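Local coordinates for putative gdp-fucose protein o-fucosyltransferase 1 (Caenorhabditis elegans, PDB 3ZY2) that belongs to the GDP-fucose protein O-fucosyltransferase family, has a GT-B type fold and is seen here with guanosine-5'-diphosphate bound, at residues N8-F13 against Q78-K83; H115-N120 against Y125-D130; K203-N208 against L319-R324. One frame throughout, in Å; residues are numbered along the deposited sequence.

How the contacts relate
Contacts 1 and 2 are neighbours in the N-terminal half of this GT-B protein; contact 3 lies in the C-terminal half, its centre about 34 Å from that of contact 1. Contact 1 is buried and apolar, a helix laid on a strand of the parallel sheet. Contact 2 is partly buried and joins a loop to a short helix, with a salt bridge on its more exposed side. The two touch: W126 of contact 2 packs on V12 of contact 1, and I129 packs on T81. Contact 3 is also partly buried and apolar, but joins two helices beside the second parallel sheet. Contacts 2 and 3 lie on opposite sides of the chain's centre.

Contact 1 (N8-F13 against Q78-K83); sequences NGYIVF and QEFTKK
Y10 and F80 mark the closest backbone approach, with Y10 CA 9.2 Å from F80 CA, where helix 77-88 packs on strand 10-13. This is alpha/beta packing as in a Rossmann-like domain of a GT-B protein. Strand 10-13 lies inside a six-stranded parallel sheet, between strands 40-42 and 168-171. The helix widens into a pi-type turn at 80-83. The side chains of Y10 and V12 start toward the helix. I11 starts away from it and packs on F33 and A34 of helix 20-37, so the strand has a helix on each side.

F80 carries the helix side of the contact. Its CG is anti to the backbone N (chi1 -179°), which sends the ring out from the helix to the strand. One ring carbon reaches Y10: F80 CE1 lies 4.1 Å from Y10 CG. The same F80 CE1 is also 4.1 Å from Y10 CB, so the root of the tyrosine side chain is met rather than its hydroxyl end. The two side chains lie alongside, pointing opposite ways. Their ring centroids are 5.7 Å apart and the planes are inclined at 49°, an oblique aromatic pair.

The phenol end of Y10 is used elsewhere, in a hydrogen bond between Y10 OH and D6 N. The backbone Y10 O is hydrogen-bonded to R39 NH1.

The rest of the F80 ring sits among valines. V42 and V168, from the strands flanking 10-13, also touch it. The contact is thus a small buried apolar patch between helix and sheet, held by packing alone. Its second point is looser than the first: across the ring from CE1, F80 CE2 stands 4.4 Å from V12 CB.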
loop_
_atom_site.group_PDB
_atom_site.type_symbol
_atom_site.label_atom_id
_atom_site.label_comp_id
_atom_site.label_asym_id
_atom_site.label_seq_id
_atom_site.Cartn_x
_atom_site.Cartn_y
_atom_site.Cartn_z
ATOM N N ASN A 8 -12.013 4.552 24.992
ATOM C CA ASN A 8 -11.374 5.050 23.769
ATOM C C ASN A 8 -11.256 3.997 22.672
ATOM O O ASN A 8 -11.001 4.324 21.520
ATOM C CB ASN A 8 -9.978 5.607 24.058
ATOM C CG ASN A 8 -10.004 6.917 24.837
ATOM O OD1 ASN A 8 -8.950 7.451 25.184
ATOM N ND2 ASN A 8 -11.201 7.443 25.114
ATOM N N GLY A 9 -11.416 2.732 23.038
ATOM C CA GLY A 9 -11.371 1.670 22.045
ATOM C C GLY A 9 -10.021 0.991 21.924
ATOM O O GLY A 9 -9.120 1.185 22.769
ATOM N N TYR A 10 -9.900 0.200 20.864
ATOM C CA TYR A 10 -8.770 -0.725 20.671
ATOM C C TYR A 10 -8.146 -0.625 19.294
ATOM O O TYR A 10 -8.772 -0.173 18.328
ATOM C CB TYR A 10 -9.229 -2.180 20.887
ATOM C CG TYR A 10 -9.711 -2.399 22.287
ATOM C CD1 TYR A 10 -11.030 -2.068 22.653
ATOM C CD2 TYR A 10 -8.853 -2.891 23.273
ATOM C CE1 TYR A 10 -11.468 -2.239 23.956
ATOM C CE2 TYR A 10 -9.292 -3.057 24.571
ATOM C CZ TYR A 10 -10.595 -2.731 24.903
ATOM O OH TYR A 10 -10.988 -2.916 26.203
ATOM N N ILE A 11 -6.897 -1.072 19.212
ATOM C CA ILE A 11 -6.219 -1.305 17.944
ATOM C C ILE A 11 -5.786 -2.757 17.920
ATOM O O ILE A 11 -5.214 -3.234 18.898
ATOM C CB ILE A 11 -4.972 -0.401 17.786
ATOM C CG1 ILE A 11 -5.373 1.058 17.606
ATOM C CG2 ILE A 11 -4.090 -0.845 16.610
ATOM C CD1 ILE A 11 -4.253 2.018 17.987
ATOM N N VAL A 12 -6.040 -3.436 16.810
ATOM C CA VAL A 12 -5.557 -4.817 16.605
ATOM C C VAL A 12 -4.941 -4.880 15.219
ATOM O O VAL A 12 -5.411 -4.198 14.292
ATOM C CB VAL A 12 -6.682 -5.883 16.810
ATOM C CG1 VAL A 12 -7.845 -5.704 15.817
ATOM C CG2 VAL A 12 -6.098 -7.304 16.745
ATOM N N PHE A 13 -3.860 -5.639 15.077
ATOM C CA PHE A 13 -3.157 -5.687 13.789
ATOM C C PHE A 13 -2.443 -7.001 13.598
ATOM O O PHE A 13 -2.160 -7.724 14.578
ATOM C CB PHE A 13 -2.154 -4.513 13.644
ATOM C CG PHE A 13 -0.850 -4.738 14.374
ATOM C CD1 PHE A 13 -0.785 -4.629 15.759
ATOM C CD2 PHE A 13 0.303 -5.086 13.649
ATOM C CE1 PHE A 13 0.425 -4.871 16.434
ATOM C CE2 PHE A 13 1.523 -5.340 14.320
ATOM C CZ PHE A 13 1.569 -5.224 15.704
ATOM N N GLN A 78 -5.650 -13.186 23.897
ATOM C CA GLN A 78 -6.593 -14.067 24.591
ATOM C C GLN A 78 -7.682 -13.260 25.313
ATOM O O GLN A 78 -8.877 -13.577 25.179
ATOM C CB GLN A 78 -5.871 -15.040 25.545
ATOM C CG GLN A 78 -6.801 -15.815 26.481
ATOM C CD GLN A 78 -6.135 -16.955 27.244
ATOM O OE1 GLN A 78 -4.911 -17.010 27.398
ATOM N NE2 GLN A 78 -6.959 -17.880 27.736
ATOM N N GLU A 79 -7.280 -12.224 26.056
ATOM C CA GLU A 79 -8.264 -11.367 26.729
ATOM C C GLU A 79 -9.152 -10.652 25.712
ATOM O O GLU A 79 -10.374 -10.588 25.871
ATOM C CB GLU A 79 -7.622 -10.359 27.700
ATOM C CG GLU A 79 -8.666 -9.424 28.346
ATOM C CD GLU A 79 -8.158 -8.536 29.488
ATOM O OE1 GLU A 79 -6.985 -8.641 29.900
ATOM O OE2 GLU A 79 -8.977 -7.728 29.996
ATOM N N PHE A 80 -8.558 -10.117 24.653
ATOM C CA PHE A 80 -9.329 -9.400 23.644
ATOM C C PHE A 80 -10.382 -10.321 23.013
ATOM O O PHE A 80 -11.565 -9.973 22.896
ATOM C CB PHE A 80 -8.380 -8.823 22.574
ATOM C CG PHE A 80 -9.086 -8.047 21.513
ATOM C CD1 PHE A 80 -9.717 -6.834 21.815
ATOM C CD2 PHE A 80 -9.127 -8.519 20.200
ATOM C CE1 PHE A 80 -10.380 -6.130 20.839
ATOM C CE2 PHE A 80 -9.783 -7.816 19.207
ATOM C CZ PHE A 80 -10.419 -6.613 19.522
ATOM N N THR A 81 -9.927 -11.511 22.650
ATOM C CA THR A 81 -10.661 -12.508 21.877
ATOM C C THR A 81 -11.789 -13.165 22.700
ATOM O O THR A 81 -12.919 -13.387 22.209
ATOM C CB THR A 81 -9.572 -13.490 21.309
ATOM O OG1 THR A 81 -9.295 -13.181 19.927
ATOM C CG2 THR A 81 -9.875 -14.933 21.512
ATOM N N LYS A 82 -11.508 -13.410 23.969
ATOM C CA LYS A 82 -12.463 -14.105 24.820
ATOM C C LYS A 82 -13.381 -13.158 25.602
ATOM O O LYS A 82 -14.577 -13.462 25.790
ATOM C CB LYS A 82 -11.730 -15.108 25.716
ATOM C CG LYS A 82 -11.138 -16.285 24.914
ATOM C CD LYS A 82 -10.052 -17.078 25.659
ATOM C CE LYS A 82 -10.623 -17.927 26.795
ATOM N NZ LYS A 82 -11.714 -18.846 26.329
ATOM N N LYS A 83 -12.851 -12.006 26.012
ATOM C CA LYS A 83 -13.548 -11.125 26.954
ATOM C C LYS A 83 -14.052 -9.805 26.391
ATOM O O LYS A 83 -15.043 -9.257 26.902
ATOM C CB LYS A 83 -12.676 -10.843 28.179
ATOM C CG LYS A 83 -12.552 -12.013 29.134
ATOM C CD LYS A 83 -12.019 -11.569 30.476
ATOM C CE LYS A 83 -12.689 -12.331 31.609
ATOM N NZ LYS A 83 -14.134 -11.958 31.756
#

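Contact 2 (H115-N120 against Y125-D130)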
loop_
_atom_site.group_PDB
_atom_site.type_symbol
_atom_site.label_atom_id
_atom_site.label_comp_id
_atom_site.label_asym_id
_atom_site.label_seq_id
_atom_site.Cartn_x
_atom_site.Cartn_y
_atom_site.Cartn_z
ATOM N N HIS A 115 -8.712 -5.622 0.897
ATOM C CA HIS A 115 -8.451 -7.069 0.728
ATOM C C HIS A 115 -7.560 -7.707 1.807
ATOM O O HIS A 115 -6.563 -8.374 1.524
ATOM C CB HIS A 115 -7.978 -7.364 -0.698
ATOM C CG HIS A 115 -8.955 -6.921 -1.740
ATOM N ND1 HIS A 115 -10.165 -7.551 -1.936
ATOM C CD2 HIS A 115 -8.921 -5.888 -2.618
ATOM C CE1 HIS A 115 -10.829 -6.934 -2.898
ATOM N NE2 HIS A 115 -10.098 -5.919 -3.324
ATOM N N SER A 116 -7.973 -7.516 3.057
ATOM C CA SER A 116 -7.127 -7.788 4.230
ATOM C C SER A 116 -6.787 -9.247 4.517
ATOM O O SER A 116 -5.842 -9.531 5.265
ATOM C CB SER A 116 -7.766 -7.169 5.472
ATOM O OG SER A 116 -7.832 -5.768 5.332
ATOM N N LYS A 117 -7.562 -10.169 3.953
ATOM C CA LYS A 117 -7.373 -11.596 4.200
ATOM C C LYS A 117 -6.841 -12.399 3.007
ATOM O O LYS A 117 -6.748 -13.633 3.075
ATOM C CB LYS A 117 -8.679 -12.227 4.695
ATOM C CG LYS A 117 -8.784 -12.370 6.204
ATOM C CD LYS A 117 -9.489 -13.688 6.509
ATOM C CE LYS A 117 -10.308 -13.639 7.741
ATOM N NZ LYS A 117 -10.847 -15.001 8.080
ATOM N N GLU A 118 -6.498 -11.732 1.907
ATOM C CA GLU A 118 -5.901 -12.487 0.804
ATOM C C GLU A 118 -4.402 -12.725 1.004
ATOM O O GLU A 118 -3.659 -11.832 1.449
ATOM C CB GLU A 118 -6.242 -11.923 -0.586
ATOM C CG GLU A 118 -5.638 -10.578 -0.944
ATOM C CD GLU A 118 -5.770 -10.246 -2.435
ATOM O OE1 GLU A 118 -6.909 -10.218 -2.961
ATOM O OE2 GLU A 118 -4.727 -10.015 -3.083
ATOM N N GLY A 119 -3.988 -13.953 0.708
ATOM C CA GLY A 119 -2.596 -14.357 0.820
ATOM C C GLY A 119 -2.213 -14.876 2.194
ATOM O O GLY A 119 -3.060 -15.043 3.077
ATOM N N ASN A 120 -0.919 -15.132 2.350
ATOM C CA ASN A 120 -0.342 -15.681 3.570
ATOM C C ASN A 120 0.742 -14.703 4.028
ATOM O O ASN A 120 1.598 -14.311 3.224
ATOM C CB ASN A 120 0.253 -17.059 3.254
ATOM C CG ASN A 120 0.336 -17.983 4.477
ATOM O OD1 ASN A 120 0.934 -17.646 5.497
ATOM N ND2 ASN A 120 -0.227 -19.183 4.340
ATOM N N TYR A 125 -3.621 -15.645 9.829
ATOM C CA TYR A 125 -3.612 -14.783 11.016
ATOM C C TYR A 125 -5.010 -14.453 11.518
ATOM O O TYR A 125 -5.338 -14.684 12.695
ATOM C CB TYR A 125 -2.849 -13.497 10.749
ATOM C CG TYR A 125 -2.636 -12.681 11.989
ATOM C CD1 TYR A 125 -1.493 -12.871 12.761
ATOM C CD2 TYR A 125 -3.555 -11.701 12.379
ATOM C CE1 TYR A 125 -1.273 -12.138 13.901
ATOM C CE2 TYR A 125 -3.331 -10.932 13.518
ATOM C CZ TYR A 125 -2.193 -11.170 14.281
ATOM O OH TYR A 125 -1.945 -10.411 15.395
ATOM N N TRP A 126 -5.848 -13.933 10.632
ATOM C CA TRP A 126 -7.203 -13.570 11.040
ATOM C C TRP A 126 -8.071 -14.811 11.257
ATOM O O TRP A 126 -8.915 -14.801 12.152
ATOM C CB TRP A 126 -7.814 -12.571 10.059
ATOM C CG TRP A 126 -7.052 -11.258 10.024
ATOM C CD1 TRP A 126 -6.225 -10.818 9.021
ATOM C CD2 TRP A 126 -7.015 -10.234 11.046
ATOM N NE1 TRP A 126 -5.704 -9.584 9.337
ATOM C CE2 TRP A 126 -6.163 -9.202 10.574
ATOM C CE3 TRP A 126 -7.616 -10.086 12.305
ATOM C CZ2 TRP A 126 -5.902 -8.038 11.310
ATOM C CZ3 TRP A 126 -7.362 -8.910 13.037
ATOM C CH2 TRP A 126 -6.497 -7.912 12.539
ATOM N N ASP A 127 -7.831 -15.878 10.481
ATOM C CA ASP A 127 -8.516 -17.169 10.681
ATOM C C ASP A 127 -8.295 -17.679 12.101
ATOM O O ASP A 127 -9.228 -18.182 12.741
ATOM C CB ASP A 127 -8.004 -18.238 9.704
ATOM C CG ASP A 127 -8.701 -18.205 8.357
ATOM O OD1 ASP A 127 -9.688 -17.456 8.184
ATOM O OD2 ASP A 127 -8.252 -18.978 7.469
ATOM N N GLN A 128 -7.058 -17.540 12.583
ATOM C CA GLN A 128 -6.661 -18.038 13.911
ATOM C C GLN A 128 -7.535 -17.477 15.025
ATOM O O GLN A 128 -7.807 -18.164 16.015
ATOM C CB GLN A 128 -5.180 -17.752 14.188
ATOM C CG GLN A 128 -4.754 -17.718 15.689
ATOM C CD GLN A 128 -4.963 -19.033 16.436
ATOM O OE1 GLN A 128 -5.041 -20.112 15.839
ATOM N NE2 GLN A 128 -5.059 -18.943 17.763
ATOM N N ILE A 129 -7.971 -16.236 14.856
ATOM C CA ILE A 129 -8.832 -15.596 15.836
ATOM C C ILE A 129 -10.272 -15.474 15.338
ATOM O O ILE A 129 -11.061 -14.699 15.881
ATOM C CB ILE A 129 -8.237 -14.244 16.348
ATOM C CG1 ILE A 129 -8.030 -13.236 15.207
ATOM C CG2 ILE A 129 -6.958 -14.500 17.145
ATOM C CD1 ILE A 129 -7.795 -11.790 15.693
ATOM N N ASP A 130 -10.605 -16.254 14.304
ATOM C CA ASP A 130 -11.983 -16.358 13.805
ATOM C C ASP A 130 -12.580 -15.006 13.409
ATOM O O ASP A 130 -13.770 -14.746 13.645
ATOM C CB ASP A 130 -12.877 -17.083 14.840
ATOM C CG ASP A 130 -12.428 -18.518 15.105
ATOM O OD1 ASP A 130 -12.181 -19.267 14.126
ATOM O OD2 ASP A 130 -12.331 -18.906 16.295
#
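K117 reaches D127 with a chain whose first three torsions all depart from staggered values (chi1 -97°, chi2 -142°, chi3 -148°). It closes a salt bridge from a type I beta turn, H115-E118, to the helix 122-128 that follows. K117 NZ donates to D127 OD1 at 2.7 Å and meets the oxygen nearly along its C-O axis. The same ammonium has a weak second bond to S132 OG.

The methylenes of K117 run over the root of W126 on the way. K117 CE is 3.6 Å from W126 CB, and K117 CG lies 4.1 Å from W126 CD1.

The indole is fixed from several sides. Y125 CD2 stands 3.9 Å above the plane of the W126 ring, over its centre. F133 meets W126 edge-to-face. S172, just after strand 168-171, ties the two segments together: its OG is hydrogen-bonded to both W126 NE1 and S116 O.

D130, at positive phi, is the C-prime residue of a Schellman motif that ends the helix. Its outer bond joins V131 N to W126 O. Its inner bond runs from D130 N to D127 O, 2.8 Å.

Contact 3 (K203-N208 against L319-R324); sequences KFISAN and LAIMGR
I205 and I321 are the nearest CA pair between 203-208 and 319-324, I205 CA to I321 CA 7.3 Å; the axes of these two short segments pass 10.7 Å apart and cross at -63°. This is helix-helix packing beside the five-stranded parallel sheet of the C-terminal Rossmann-like domain. F213 of strand 213-218 touches both isoleucines, so the pair also rests on the sheet.

Each branch of I321 has its own partner. Its CD1 goes to F204, with I321 CD1 3.8 Å from F204 CD1; these side chains are set roughly perpendicular, and the methyl meets the ring obliquely. Its CG2 goes to I205, with I321 CG2 4.1 Å from I205 CG1. There the two isoleucines run antiparallel, flank to flank.

I205 reaches further with its CD1. I205 CD1 lies 3.8 Å from R324 CB and also touches R324 CD. It also comes to the edge of the guanidinium, near its plane. The R324 chain bends at chi3 (77°), which turns the group beside the methyl. The aliphatic part of R324 thus closes one end of the apolar patch.

On the other face of helix 315-324, M322 touches A215 and H217 of strand 213-218. H217 and M315, the first residue of this helix, both line the guanosine-5'-diphosphate pocket. The I321 side chain is itself about 10 Å from the nucleotide.

N208, the last residue of its helix, folds back on F204. F204 O accepts from both the backbone N and the side-chain amide of N208. N208 ND2 is 3.0 Å from F204 O, on a lone pair, and stands over one face of the F204 ring, offset toward the rim.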
loop_
_atom_site.group_PDB
_atom_site.type_symbol
_atom_site.label_atom_id
_atom_site.label_comp_id
_atom_site.label_asym_id
_atom_site.label_seq_id
_atom_site.Cartn_x
_atom_site.Cartn_y
_atom_site.Cartn_z
ATOM N N LYS A 203 20.550 -20.383 31.879
ATOM C CA LYS A 203 21.065 -21.739 32.047
ATOM C C LYS A 203 22.107 -22.085 31.006
ATOM O O LYS A 203 23.123 -22.692 31.326
ATOM C CB LYS A 203 19.948 -22.786 32.022
ATOM C CG LYS A 203 19.193 -22.906 33.317
ATOM C CD LYS A 203 18.310 -24.153 33.255
ATOM C CE LYS A 203 17.387 -24.281 34.471
ATOM N NZ LYS A 203 16.408 -23.175 34.538
ATOM N N PHE A 204 21.869 -21.691 29.754
ATOM C CA PHE A 204 22.831 -22.004 28.700
ATOM C C PHE A 204 24.150 -21.281 28.968
ATOM O O PHE A 204 25.226 -21.850 28.795
ATOM C CB PHE A 204 22.289 -21.615 27.318
ATOM C CG PHE A 204 23.207 -22.030 26.190
ATOM C CD1 PHE A 204 24.235 -21.169 25.746
ATOM C CD2 PHE A 204 23.074 -23.280 25.581
ATOM C CE1 PHE A 204 25.102 -21.578 24.724
ATOM C CE2 PHE A 204 23.917 -23.664 24.552
ATOM C CZ PHE A 204 24.935 -22.817 24.125
ATOM N N ILE A 205 24.061 -20.005 29.354
ATOM C CA ILE A 205 25.268 -19.222 29.650
ATOM C C ILE A 205 26.038 -19.888 30.809
ATOM O O ILE A 205 27.246 -20.150 30.705
ATOM C CB ILE A 205 24.916 -17.751 29.944
ATOM C CG1 ILE A 205 24.410 -17.105 28.660
ATOM C CG2 ILE A 205 26.132 -16.978 30.475
ATOM C CD1 ILE A 205 23.507 -15.876 28.925
ATOM N N SER A 206 25.341 -20.157 31.916
ATOM C CA SER A 206 26.008 -20.717 33.080
ATOM C C SER A 206 26.707 -22.038 32.739
ATOM O O SER A 206 27.854 -22.255 33.133
ATOM C CB SER A 206 24.982 -20.907 34.203
ATOM O OG SER A 206 25.595 -21.394 35.381
ATOM N N ALA A 207 26.029 -22.906 31.999
ATOM C CA ALA A 207 26.566 -24.243 31.702
ATOM C C ALA A 207 27.665 -24.244 30.669
ATOM O O ALA A 207 28.590 -25.092 30.725
ATOM C CB ALA A 207 25.451 -25.159 31.223
ATOM N N ASN A 208 27.582 -23.318 29.714
ATOM C CA ASN A 208 28.408 -23.390 28.513
ATOM C C ASN A 208 29.391 -22.268 28.251
ATOM O O ASN A 208 30.374 -22.486 27.534
ATOM C CB ASN A 208 27.530 -23.567 27.278
ATOM C CG ASN A 208 26.662 -24.799 27.368
ATOM O OD1 ASN A 208 27.149 -25.926 27.253
ATOM N ND2 ASN A 208 25.374 -24.593 27.583
ATOM N N LEU A 319 18.382 -14.837 20.749
ATOM C CA LEU A 319 18.321 -13.383 20.931
ATOM C C LEU A 319 18.588 -12.986 22.391
ATOM O O LEU A 319 19.318 -12.009 22.677
ATOM C CB LEU A 319 16.936 -12.856 20.495
ATOM C CG LEU A 319 16.714 -12.867 18.969
ATOM C CD1 LEU A 319 15.241 -12.682 18.704
ATOM C CD2 LEU A 319 17.510 -11.760 18.270
ATOM N N ALA A 320 17.963 -13.712 23.319
ATOM C CA ALA A 320 18.116 -13.415 24.733
ATOM C C ALA A 320 19.574 -13.579 25.177
ATOM O O ALA A 320 20.105 -12.726 25.897
ATOM C CB ALA A 320 17.184 -14.307 25.556
ATOM N N ILE A 321 20.215 -14.664 24.742
ATOM C CA ILE A 321 21.633 -14.901 25.079
ATOM C C ILE A 321 22.503 -13.775 24.546
ATOM O O ILE A 321 23.368 -13.276 25.235
ATOM C CB ILE A 321 22.118 -16.276 24.566
ATOM C CG1 ILE A 321 21.430 -17.405 25.355
ATOM C CG2 ILE A 321 23.661 -16.417 24.681
ATOM C CD1 ILE A 321 21.534 -18.741 24.689
ATOM N N MET A 322 22.266 -13.369 23.301
ATOM C CA MET A 322 23.070 -12.294 22.719
ATOM C C MET A 322 22.846 -10.991 23.468
ATOM O O MET A 322 23.774 -10.183 23.583
ATOM C CB MET A 322 22.770 -12.153 21.215
ATOM C CG MET A 322 23.186 -13.398 20.394
ATOM S SD MET A 322 23.132 -13.191 18.590
ATOM C CE MET A 322 21.370 -13.436 18.412
ATOM N N GLY A 323 21.630 -10.762 23.972
ATOM C CA GLY A 323 21.358 -9.530 24.744
ATOM C C GLY A 323 22.114 -9.522 26.066
ATOM O O GLY A 323 22.411 -8.433 26.613
ATOM N N ARG A 324 22.459 -10.714 26.569
ATOM C CA ARG A 324 23.170 -10.868 27.858
ATOM C C ARG A 324 24.686 -10.930 27.736
ATOM O O ARG A 324 25.389 -10.924 28.760
ATOM C CB ARG A 324 22.687 -12.138 28.571
ATOM C CG ARG A 324 21.220 -12.021 28.976
ATOM C CD ARG A 324 20.691 -13.306 29.634
ATOM N NE ARG A 324 21.151 -13.389 31.006
ATOM C CZ ARG A 324 20.526 -12.860 32.063
ATOM N NH1 ARG A 324 19.372 -12.206 31.940
ATOM N NH2 ARG A 324 21.072 -12.987 33.265
#